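Local coordinates for protein putative dienelactone hydrolase (Klebsiella pneumoniae subsp. pneumoniae MGH 78578, PDB 3F67) that is a putative dienelactone hydrolase of the alpha/beta-hydrolase fold that probably hydrolyses carboxylic ester bonds, at residues Ala141-Tyr146 against Leu173-Ala178. Residues are numbered along the deposited sequence; the frame is centred on the assembly and turned at random.
Sequences AAVAWY and LGLYGA
Ala142 O accepts from Leu173 N (2.9 Å), and the backbone bonds Ala144 N to Leu173 O, Leu175 N to Ala144 O and Tyr146 N to Leu175 O continue this parallel pairing, with the strand axes 13° apart. Val143, Trp145, Leu173 and Leu175 share one face of the sheet. With CG anti to its own carbonyl carbon (chi1 -62°), Leu175 runs alongside Trp145 and brings CD1 over the six-membered ring, a CH-pi contact 3.5 Å from the ring centroid and 7° off its normal. The same methyl meets Val143 CG1 at 3.6 Å. Helix 224-238 packs on this face against Val143 and Leu173. The strands are neighbours in the parallel part of the alpha/beta-hydrolase sheet, near the edge formed by strand 202-207, and are joined by a beta-alpha-beta crossover through helix 161-164. On the other face, Gly174 CA lies in plane at the edge of the Tyr176 ring. Tyr146 CA sits over one face of the Tyr176 ring, 3.8 Å from its centroid. Tyr176 OH hydrogen-bonds Gly147 O and Trp130 NE1. Tyr146 OH hydrogen-bonds Asn215 N, and the Tyr146 ring meets that of His212, a member of a possible Cys123-His212-Asp180 triad.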
# COMPACT_ATOMS: atom_id res chain seq x y z
N ALA A 141 0.72 -0.58 11.94
CA ALA A 141 0.06 0.61 11.41
C ALA A 141 0.06 0.59 9.89
O ALA A 141 0.82 -0.19 9.27
CB ALA A 141 0.78 1.89 11.91
N ALA A 142 -0.82 1.43 9.31
CA ALA A 142 -1.01 1.41 7.85
C ALA A 142 -1.30 2.82 7.36
O ALA A 142 -1.95 3.61 8.06
CB ALA A 142 -2.19 0.48 7.44
N VAL A 143 -0.79 3.14 6.18
CA VAL A 143 -1.09 4.43 5.50
C VAL A 143 -1.56 4.13 4.08
O VAL A 143 -0.78 3.61 3.25
CB VAL A 143 0.15 5.38 5.49
CG1 VAL A 143 -0.19 6.72 4.74
CG2 VAL A 143 0.54 5.69 6.99
N ALA A 144 -2.83 4.47 3.80
CA ALA A 144 -3.46 4.14 2.50
C ALA A 144 -3.56 5.45 1.72
O ALA A 144 -4.16 6.43 2.21
CB ALA A 144 -4.84 3.57 2.76
N TRP A 145 -2.99 5.48 0.51
CA TRP A 145 -3.11 6.67 -0.32
C TRP A 145 -4.14 6.43 -1.41
O TRP A 145 -3.97 5.55 -2.23
CB TRP A 145 -1.81 6.99 -1.01
CG TRP A 145 -0.59 7.18 -0.10
CD1 TRP A 145 0.04 6.22 0.67
CD2 TRP A 145 0.20 8.39 0.02
NE1 TRP A 145 1.16 6.79 1.28
CE2 TRP A 145 1.29 8.09 0.87
CE3 TRP A 145 0.08 9.69 -0.53
CZ2 TRP A 145 2.28 9.08 1.24
CZ3 TRP A 145 1.08 10.67 -0.24
CH2 TRP A 145 2.17 10.35 0.65
N TYR A 146 -5.19 7.25 -1.38
CA TYR A 146 -6.28 7.28 -2.39
C TYR A 146 -6.64 5.89 -2.91
O TYR A 146 -6.55 5.62 -4.13
CB TYR A 146 -5.93 8.26 -3.53
CG TYR A 146 -4.46 8.42 -3.86
CD1 TYR A 146 -3.81 7.54 -4.75
CD2 TYR A 146 -3.73 9.50 -3.36
CE1 TYR A 146 -2.47 7.70 -5.08
CE2 TYR A 146 -2.38 9.68 -3.72
CZ TYR A 146 -1.77 8.79 -4.54
OH TYR A 146 -0.47 8.97 -4.89
N LEU A 173 -4.10 5.53 8.52
CA LEU A 173 -4.21 6.93 8.06
C LEU A 173 -4.52 6.87 6.56
O LEU A 173 -3.78 6.20 5.80
CB LEU A 173 -2.84 7.62 8.21
CG LEU A 173 -2.66 8.94 7.49
CD1 LEU A 173 -3.68 10.05 7.99
CD2 LEU A 173 -1.22 9.46 7.79
N GLY A 174 -5.56 7.57 6.11
CA GLY A 174 -5.81 7.65 4.66
C GLY A 174 -5.42 9.02 4.14
O GLY A 174 -5.67 10.03 4.79
N LEU A 175 -4.80 9.07 2.97
CA LEU A 175 -4.41 10.37 2.37
C LEU A 175 -5.14 10.46 1.03
O LEU A 175 -4.85 9.70 0.10
CB LEU A 175 -2.86 10.38 2.17
CG LEU A 175 -2.09 10.26 3.50
CD1 LEU A 175 -0.58 10.02 3.23
CD2 LEU A 175 -2.29 11.55 4.41
N TYR A 176 -6.12 11.38 0.94
CA TYR A 176 -7.09 11.38 -0.17
C TYR A 176 -7.11 12.77 -0.83
O TYR A 176 -6.80 13.78 -0.17
CB TYR A 176 -8.48 10.96 0.37
CG TYR A 176 -8.54 9.44 0.48
CD1 TYR A 176 -7.76 8.76 1.44
CD2 TYR A 176 -9.36 8.69 -0.38
CE1 TYR A 176 -7.75 7.39 1.52
CE2 TYR A 176 -9.38 7.27 -0.30
CZ TYR A 176 -8.59 6.64 0.65
OH TYR A 176 -8.54 5.26 0.71
N GLY A 177 -7.44 12.80 -2.12
CA GLY A 177 -7.53 14.08 -2.85
C GLY A 177 -8.99 14.53 -3.08
O GLY A 177 -9.81 13.76 -3.58
N ALA A 178 -9.29 15.76 -2.72
CA ALA A 178 -10.64 16.32 -2.92
C ALA A 178 -11.06 16.35 -4.39
O ALA A 178 -12.25 16.21 -4.69
CB ALA A 178 -10.75 17.72 -2.31